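Local coordinates for leucine-rich repeat protein (Bacteroides thetaiotaomicron, PDB 4ECN) that is of unknown function but, as an extracellular leucine-rich repeat protein, probably binds other proteins, at residues M38-H50 with G83-D97. Residues are numbered along the deposited sequence; the frame is centred on the assembly and turned at random.
Sequences MSSAQKIKVVMTH and GTYKIVGYYLYDGLD
Tyr-93, His-50 and Tyr-85 bury the most surface where strand 43-49 pairs antiparallel with strand 83-93. Tyr-93 CB meets Lys-43 CB at 3.8 Å, and the edge of its ring reaches Lys-45 CB, 3.9 Å from CE1. A classic beta bulge sets two residues, Gln-42 and Lys-43, against the single Tyr-93; Gln-42 N gives a nearly straight bond of 2.8 Å to Tyr-93 O. At the end of its extended chain, Lys-43 NZ meets Asp-97 OD1 from above the carboxylate plane at 3.1 Å, a salt bridge. A second bulge inserts Val-88 opposite the Val-47/Met-48 step; its CB points toward strand 43-49 and touches Val-47 CG1. Beyond it, Lys-86 O accepts from both N and OG1 of Thr-49.

At the far end, His-50 and Tyr-85 stack face to face with an offset, centroids 4.5 Å apart and planes at 15°. With CG anti to the backbone N (chi1 175°), the imidazole also brings ND1 2.7 Å from Thr-84 O, a hydrogen bond at its edge. Were His-50 replaced by an alanine, Thr-84 O would probably lose this donor and one Tyr-85 face its stacking partner. The selenium of Met-48, a selenomethionine, approaches the same ring obliquely, while Tyr-85 OH hydrogen-bonds to Leu-81 O. Ile-44, Val-46, Ile-87, Tyr-90 and Leu-92 turn to the buried face; the pairing thus gives this DUF4458 sheet one apolar and one mixed face.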
HETATM    1  N   MSE A  38     -34.292  32.268  33.367  1.00130.84           N
HETATM    2  CA  MSE A  38     -34.104  33.663  32.916  1.00130.41           C
HETATM    3  C   MSE A  38     -35.386  34.515  33.119  1.00132.25           C
HETATM    4  O   MSE A  38     -36.128  34.314  34.090  1.00132.37           O
HETATM    5  CB  MSE A  38     -33.665  33.726  31.422  1.00132.46           C
HETATM    6  CG  MSE A  38     -32.260  33.168  31.120  1.00139.09           C
HETATM    7 SE   MSE A  38     -30.714  34.097  31.930  0.75147.49          SE
HETATM    8  CE  MSE A  38     -31.211  35.907  31.564  1.00145.02           C
ATOM      9  N   SER A  39     -35.598  35.489  32.194  1.00126.32           N
ATOM     10  CA  SER A  39     -36.711  36.434  32.071  1.00125.75           C
ATOM     11  C   SER A  39     -36.816  37.356  33.317  1.00126.59           C
ATOM     12  O   SER A  39     -37.910  37.710  33.758  1.00127.02           O
ATOM     13  CB  SER A  39     -38.024  35.701  31.808  1.00129.91           C
ATOM     14  OG  SER A  39     -37.963  35.007  30.571  1.00136.33           O
ATOM     15  N   SER A  40     -35.652  37.779  33.829  1.00120.15           N
ATOM     16  CA  SER A  40     -35.462  38.769  34.898  1.00119.33           C
ATOM     17  C   SER A  40     -34.496  39.825  34.391  1.00120.95           C
ATOM     18  O   SER A  40     -34.431  40.931  34.938  1.00120.76           O
ATOM     19  CB  SER A  40     -34.959  38.124  36.188  1.00121.85           C
ATOM     20  OG  SER A  40     -34.630  39.114  37.151  1.00128.74           O
ATOM     21  N   ALA A  41     -33.753  39.454  33.318  1.00115.22           N
ATOM     22  CA  ALA A  41     -32.748  40.241  32.610  1.00113.60           C
ATOM     23  C   ALA A  41     -33.376  41.359  31.782  1.00115.51           C
ATOM     24  O   ALA A  41     -34.392  41.151  31.111  1.00115.82           O
ATOM     25  CB  ALA A  41     -31.931  39.338  31.701  1.00113.30           C
ATOM     26  N   GLN A  42     -32.741  42.539  31.812  1.00109.36           N
ATOM     27  CA  GLN A  42     -33.197  43.718  31.084  1.00108.50           C
ATOM     28  C   GLN A  42     -31.986  44.515  30.491  1.00109.12           C
ATOM     29  O   GLN A  42     -32.159  45.654  30.051  1.00109.67           O
ATOM     30  CB  GLN A  42     -34.081  44.608  31.985  1.00110.82           C
ATOM     31  CG  GLN A  42     -33.468  45.038  33.321  1.00122.15           C
ATOM     32  CD  GLN A  42     -34.378  45.974  34.077  1.00144.76           C
ATOM     33  OE1 GLN A  42     -35.611  45.862  34.037  1.00141.81           O
ATOM     34  NE2 GLN A  42     -33.790  46.924  34.791  1.00137.74           N
ATOM     35  N   LYS A  43     -30.791  43.880  30.425  1.00102.03           N
ATOM     36  CA  LYS A  43     -29.530  44.410  29.865  1.00 99.79           C
ATOM     37  C   LYS A  43     -28.629  43.277  29.320  1.00100.07           C
ATOM     38  O   LYS A  43     -28.859  42.103  29.620  1.00 99.68           O
ATOM     39  CB  LYS A  43     -28.741  45.226  30.910  1.00101.60           C
ATOM     40  CG  LYS A  43     -29.087  46.703  30.990  1.00109.91           C
ATOM     41  CD  LYS A  43     -28.242  47.404  32.058  1.00114.86           C
ATOM     42  CE  LYS A  43     -28.519  48.885  32.178  1.00115.68           C
ATOM     43  NZ  LYS A  43     -27.662  49.524  33.212  1.00116.56           N
ATOM     44  N   ILE A  44     -27.621  43.637  28.505  1.00 93.45           N
ATOM     45  CA  ILE A  44     -26.633  42.718  27.935  1.00 90.74           C
ATOM     46  C   ILE A  44     -25.363  43.513  27.591  1.00 92.53           C
ATOM     47  O   ILE A  44     -25.443  44.634  27.070  1.00 92.68           O
ATOM     48  CB  ILE A  44     -27.150  41.897  26.709  1.00 93.09           C
ATOM     49  CG1 ILE A  44     -26.188  40.736  26.368  1.00 91.93           C
ATOM     50  CG2 ILE A  44     -27.464  42.788  25.477  1.00 94.37           C
ATOM     51  CD1 ILE A  44     -26.675  39.758  25.357  1.00 94.67           C
ATOM     52  N   LYS A  45     -24.199  42.936  27.906  1.00 86.36           N
ATOM     53  CA  LYS A  45     -22.908  43.531  27.581  1.00 84.87           C
ATOM     54  C   LYS A  45     -22.206  42.538  26.674  1.00 84.17           C
ATOM     55  O   LYS A  45     -21.700  41.509  27.121  1.00 83.03           O
ATOM     56  CB  LYS A  45     -22.093  43.911  28.844  1.00 87.63           C
ATOM     57  CG  LYS A  45     -20.780  44.680  28.556  1.00 99.23           C
ATOM     58  CD  LYS A  45     -20.145  45.312  29.818  1.00106.12           C
ATOM     59  CE  LYS A  45     -19.542  44.323  30.793  1.00109.57           C
ATOM     60  NZ  LYS A  45     -19.310  44.924  32.136  1.00111.50           N
ATOM     61  N   VAL A  46     -22.264  42.804  25.389  1.00 78.64           N
ATOM     62  CA  VAL A  46     -21.664  41.921  24.412  1.00 77.34           C
ATOM     63  C   VAL A  46     -20.202  42.367  24.204  1.00 82.88           C
ATOM     64  O   VAL A  46     -19.922  43.513  23.824  1.00 83.28           O
ATOM     65  CB  VAL A  46     -22.486  41.869  23.096  1.00 80.14           C
ATOM     66  CG1 VAL A  46     -21.868  40.902  22.102  1.00 79.04           C
ATOM     67  CG2 VAL A  46     -23.939  41.484  23.370  1.00 79.86           C
ATOM     68  N   VAL A  47     -19.282  41.446  24.499  1.00 79.78           N
ATOM     69  CA  VAL A  47     -17.842  41.638  24.350  1.00 80.08           C
ATOM     70  C   VAL A  47     -17.465  41.225  22.911  1.00 86.53           C
ATOM     71  O   VAL A  47     -17.764  40.105  22.488  1.00 85.59           O
ATOM     72  CB  VAL A  47     -17.060  40.850  25.443  1.00 82.79           C
ATOM     73  CG1 VAL A  47     -15.550  40.955  25.246  1.00 82.27           C
ATOM     74  CG2 VAL A  47     -17.450  41.319  26.838  1.00 82.77           C
HETATM   75  N   MSE A  48     -16.837  42.139  22.163  1.00 85.91           N
HETATM   76  CA  MSE A  48     -16.432  41.906  20.771  1.00 87.09           C
HETATM   77  C   MSE A  48     -14.992  42.284  20.498  1.00 93.90           C
HETATM   78  O   MSE A  48     -14.397  43.040  21.268  1.00 94.53           O
HETATM   79  CB  MSE A  48     -17.305  42.728  19.816  1.00 90.53           C
HETATM   80  CG  MSE A  48     -18.714  42.223  19.643  1.00 98.39           C
HETATM   81 SE   MSE A  48     -19.800  43.652  18.896  0.75108.29          SE
HETATM   82  CE  MSE A  48     -19.970  44.796  20.535  1.00105.30           C
ATOM     83  N   THR A  49     -14.459  41.821  19.351  1.00 91.96           N
ATOM     84  CA  THR A  49     -13.114  42.142  18.869  1.00 92.64           C
ATOM     85  C   THR A  49     -13.173  42.486  17.370  1.00 99.41           C
ATOM     86  O   THR A  49     -13.696  41.700  16.578  1.00 97.55           O
ATOM     87  CB  THR A  49     -12.123  40.997  19.146  1.00 97.15           C
ATOM     88  OG1 THR A  49     -12.626  39.791  18.577  1.00 98.64           O
ATOM     89  CG2 THR A  49     -11.835  40.798  20.627  1.00 92.27           C
ATOM     90  N   HIS A  50     -12.658  43.671  17.000  1.00100.31           N
ATOM     91  CA  HIS A  50     -12.598  44.151  15.613  1.00102.46           C
ATOM     92  C   HIS A  50     -11.182  44.651  15.326  1.00109.28           C
ATOM     93  O   HIS A  50     -10.833  45.784  15.692  1.00109.13           O
ATOM     94  CB  HIS A  50     -13.663  45.246  15.337  1.00104.53           C
ATOM     95  CG  HIS A  50     -13.600  45.879  13.968  1.00108.86           C
ATOM     96  ND1 HIS A  50     -13.815  45.140  12.807  1.00110.45           N
ATOM     97  CD2 HIS A  50     -13.434  47.181  13.627  1.00111.42           C
ATOM     98  CE1 HIS A  50     -13.722  46.003  11.806  1.00110.52           C
ATOM     99  NE2 HIS A  50     -13.503  47.243  12.249  1.00111.57           N
ATOM    100  N   GLY A  83     -17.944  46.489   9.199  1.00 82.48           N
ATOM    101  CA  GLY A  83     -16.855  45.517   9.172  1.00 81.36           C
ATOM    102  C   GLY A  83     -17.163  44.247   9.942  1.00 83.52           C
ATOM    103  O   GLY A  83     -18.222  44.136  10.562  1.00 82.99           O
ATOM    104  N   THR A  84     -16.240  43.274   9.909  1.00 79.09           N
ATOM    105  CA  THR A  84     -16.441  42.005  10.613  1.00 77.66           C
ATOM    106  C   THR A  84     -15.980  42.147  12.069  1.00 81.49           C
ATOM    107  O   THR A  84     -14.949  42.761  12.347  1.00 82.08           O
ATOM    108  CB  THR A  84     -15.734  40.837   9.909  1.00 81.28           C
ATOM    109  OG1 THR A  84     -15.852  40.977   8.489  1.00 81.07           O
ATOM    110  CG2 THR A  84     -16.281  39.475  10.348  1.00 77.41           C
ATOM    111  N   TYR A  85     -16.792  41.599  12.985  1.00 76.21           N
ATOM    112  CA  TYR A  85     -16.614  41.564  14.438  1.00 74.00           C
ATOM    113  C   TYR A  85     -16.726  40.138  14.946  1.00 79.11           C
ATOM    114  O   TYR A  85     -17.525  39.350  14.419  1.00 78.22           O
ATOM    115  CB  TYR A  85     -17.670  42.437  15.134  1.00 73.60           C
ATOM    116  CG  TYR A  85     -17.572  43.923  14.884  1.00 73.98           C
ATOM    117  CD1 TYR A  85     -17.982  44.473  13.674  1.00 76.57           C
ATOM    118  CD2 TYR A  85     -17.233  44.797  15.909  1.00 74.16           C
ATOM    119  CE1 TYR A  85     -17.932  45.848  13.449  1.00 78.01           C
ATOM    120  CE2 TYR A  85     -17.209  46.177  15.707  1.00 75.66           C
ATOM    121  CZ  TYR A  85     -17.565  46.700  14.475  1.00 81.67           C
ATOM    122  OH  TYR A  85     -17.542  48.058  14.265  1.00 80.39           O
ATOM    123  N   LYS A  86     -15.953  39.805  15.986  1.00 76.01           N
ATOM    124  CA  LYS A  86     -16.027  38.487  16.595  1.00 74.61           C
ATOM    125  C   LYS A  86     -16.484  38.664  18.030  1.00 77.80           C
ATOM    126  O   LYS A  86     -15.835  39.393  18.779  1.00 77.80           O
ATOM    127  CB  LYS A  86     -14.682  37.732  16.499  1.00 76.54           C
ATOM    128  CG  LYS A  86     -14.769  36.261  16.956  1.00 92.78           C
ATOM    129  CD  LYS A  86     -13.415  35.595  17.266  1.00 98.40           C
ATOM    130  CE  LYS A  86     -12.757  36.100  18.535  1.00 95.40           C
ATOM    131  NZ  LYS A  86     -11.480  35.394  18.809  1.00 99.39           N
ATOM    132  N   ILE A  87     -17.642  38.059  18.387  1.00 73.66           N
ATOM    133  CA  ILE A  87     -18.203  38.054  19.747  1.00 73.08           C
ATOM    134  C   ILE A  87     -17.330  37.127  20.595  1.00 75.21           C
ATOM    135  O   ILE A  87     -17.068  35.989  20.171  1.00 74.16           O
ATOM    136  CB  ILE A  87     -19.706  37.628  19.784  1.00 76.17           C
ATOM    137  CG1 ILE A  87     -20.577  38.394  18.776  1.00 76.66           C
ATOM    138  CG2 ILE A  87     -20.286  37.705  21.211  1.00 77.37           C
ATOM    139  CD1 ILE A  87     -21.929  37.662  18.445  1.00 81.11           C
ATOM    140  N   VAL A  88     -16.859  37.612  21.761  1.00 70.35           N
ATOM    141  CA  VAL A  88     -16.023  36.814  22.668  1.00 69.17           C
ATOM    142  C   VAL A  88     -16.951  36.108  23.675  1.00 71.27           C
ATOM    143  O   VAL A  88     -16.789  34.915  23.957  1.00 69.32           O
ATOM    144  CB  VAL A  88     -14.922  37.650  23.373  1.00 73.25           C
ATOM    145  CG1 VAL A  88     -13.911  36.736  24.067  1.00 72.84           C
ATOM    146  CG2 VAL A  88     -14.203  38.552  22.385  1.00 73.17           C
ATOM    147  N   GLY A  89     -17.931  36.868  24.161  1.00 67.39           N
ATOM    148  CA  GLY A  89     -18.939  36.420  25.108  1.00 66.26           C
ATOM    149  C   GLY A  89     -19.858  37.557  25.480  1.00 69.02           C
ATOM    150  O   GLY A  89     -19.700  38.675  24.980  1.00 68.99           O
ATOM    151  N   TYR A  90     -20.827  37.277  26.356  1.00 64.90           N
ATOM    152  CA  TYR A  90     -21.794  38.278  26.783  1.00 65.38           C
ATOM    153  C   TYR A  90     -22.281  38.018  28.205  1.00 71.22           C
ATOM    154  O   TYR A  90     -22.257  36.883  28.683  1.00 69.54           O
ATOM    155  CB  TYR A  90     -23.002  38.327  25.818  1.00 66.36           C
ATOM    156  CG  TYR A  90     -23.816  37.050  25.731  1.00 66.58           C
ATOM    157  CD1 TYR A  90     -24.877  36.810  26.606  1.00 69.06           C
ATOM    158  CD2 TYR A  90     -23.579  36.116  24.726  1.00 65.65           C
ATOM    159  CE1 TYR A  90     -25.636  35.643  26.519  1.00 69.53           C
ATOM    160  CE2 TYR A  90     -24.325  34.942  24.636  1.00 65.61           C
ATOM    161  CZ  TYR A  90     -25.359  34.715  25.527  1.00 72.86           C
ATOM    162  OH  TYR A  90     -26.101  33.566  25.421  1.00 76.13           O
ATOM    163  N   TYR A  91     -22.753  39.084  28.866  1.00 70.44           N
ATOM    164  CA  TYR A  91     -23.305  39.013  30.214  1.00 71.17           C
ATOM    165  C   TYR A  91     -24.725  39.536  30.190  1.00 77.75           C
ATOM    166  O   TYR A  91     -24.981  40.536  29.525  1.00 77.87           O
ATOM    167  CB  TYR A  91     -22.455  39.801  31.258  1.00 72.21           C
ATOM    168  CG  TYR A  91     -20.945  39.623  31.203  1.00 72.89           C
ATOM    169  CD1 TYR A  91     -20.154  40.449  30.405  1.00 75.46           C
ATOM    170  CD2 TYR A  91     -20.299  38.708  32.031  1.00 72.20           C
ATOM    171  CE1 TYR A  91     -18.763  40.314  30.370  1.00 76.02           C
ATOM    172  CE2 TYR A  91     -18.905  38.571  32.012  1.00 72.28           C
ATOM    173  CZ  TYR A  91     -18.141  39.382  31.184  1.00 78.87           C
ATOM    174  OH  TYR A  91     -16.770  39.261  31.127  1.00 76.05           O
ATOM    175  N   LEU A  92     -25.644  38.875  30.897  1.00 76.72           N
ATOM    176  CA  LEU A  92     -27.022  39.341  31.034  1.00 78.70           C
ATOM    177  C   LEU A  92     -27.171  39.953  32.443  1.00 89.39           C
ATOM    178  O   LEU A  92     -26.468  39.525  33.360  1.00 89.44           O
ATOM    179  CB  LEU A  92     -28.036  38.217  30.754  1.00 78.17           C
ATOM    180  CG  LEU A  92     -28.057  37.714  29.309  1.00 81.94           C
ATOM    181  CD1 LEU A  92     -28.765  36.412  29.193  1.00 81.61           C
ATOM    182  CD2 LEU A  92     -28.679  38.718  28.373  1.00 85.40           C
ATOM    183  N   TYR A  93     -28.008  40.995  32.602  1.00 90.88           N
ATOM    184  CA  TYR A  93     -28.166  41.700  33.882  1.00 93.50           C
ATOM    185  C   TYR A  93     -29.644  41.918  34.251  1.00103.69           C
ATOM    186  O   TYR A  93     -30.420  42.340  33.395  1.00104.26           O
ATOM    187  CB  TYR A  93     -27.455  43.068  33.816  1.00 95.01           C
ATOM    188  CG  TYR A  93     -25.962  43.008  33.559  1.00 96.18           C
ATOM    189  CD1 TYR A  93     -25.454  43.040  32.261  1.00 97.26           C
ATOM    190  CD2 TYR A  93     -25.053  42.993  34.614  1.00 97.26           C
ATOM    191  CE1 TYR A  93     -24.079  43.018  32.020  1.00 97.13           C
ATOM    192  CE2 TYR A  93     -23.678  42.974  34.387  1.00 97.91           C
ATOM    193  CZ  TYR A  93     -23.194  42.982  33.089  1.00106.04           C
ATOM    194  OH  TYR A  93     -21.833  42.973  32.881  1.00108.00           O
ATOM    195  N   ASP A  94     -30.018  41.693  35.535  1.00104.19           N
ATOM    196  CA  ASP A  94     -31.393  41.879  36.047  1.00106.32           C
ATOM    197  C   ASP A  94     -31.701  43.383  36.326  1.00113.48           C
ATOM    198  O   ASP A  94     -30.933  44.263  35.917  1.00112.83           O
ATOM    199  CB  ASP A  94     -31.609  41.043  37.339  1.00108.34           C
ATOM    200  CG  ASP A  94     -30.920  41.567  38.594  1.00119.19           C
ATOM    201  OD1 ASP A  94     -29.778  42.077  38.485  1.00118.29           O
ATOM    202  OD2 ASP A  94     -31.521  41.461  39.686  1.00128.21           O
ATOM    203  N   GLY A  95     -32.814  43.641  37.024  1.00112.80           N
ATOM    204  CA  GLY A  95     -33.238  44.981  37.426  1.00114.39           C
ATOM    205  C   GLY A  95     -32.264  45.678  38.365  1.00120.01           C
ATOM    206  O   GLY A  95     -32.049  46.889  38.250  1.00120.42           O
ATOM    207  N   LEU A  96     -31.643  44.900  39.286  1.00116.75           N
ATOM    208  CA  LEU A  96     -30.651  45.360  40.270  1.00116.64           C
ATOM    209  C   LEU A  96     -29.234  45.547  39.642  1.00119.64           C
ATOM    210  O   LEU A  96     -28.318  46.002  40.339  1.00118.92           O
ATOM    211  CB  LEU A  96     -30.579  44.352  41.429  1.00116.64           C
ATOM    212  N   ASP A  97     -29.075  45.195  38.328  1.00115.18           N
ATOM    213  CA  ASP A  97     -27.876  45.289  37.466  1.00113.50           C
ATOM    214  C   ASP A  97     -26.731  44.319  37.939  1.00114.16           C
ATOM    215  O   ASP A  97     -25.545  44.652  37.829  1.00113.25           O
ATOM    216  CB  ASP A  97     -27.350  46.745  37.361  1.00115.65           C
ATOM    217  CG  ASP A  97     -28.262  47.679  36.584  1.00125.10           C
ATOM    218  OD1 ASP A  97     -28.478  47.431  35.375  1.00124.86           O
ATOM    219  OD2 ASP A  97     -28.714  48.691  37.167  1.00131.34           O
TER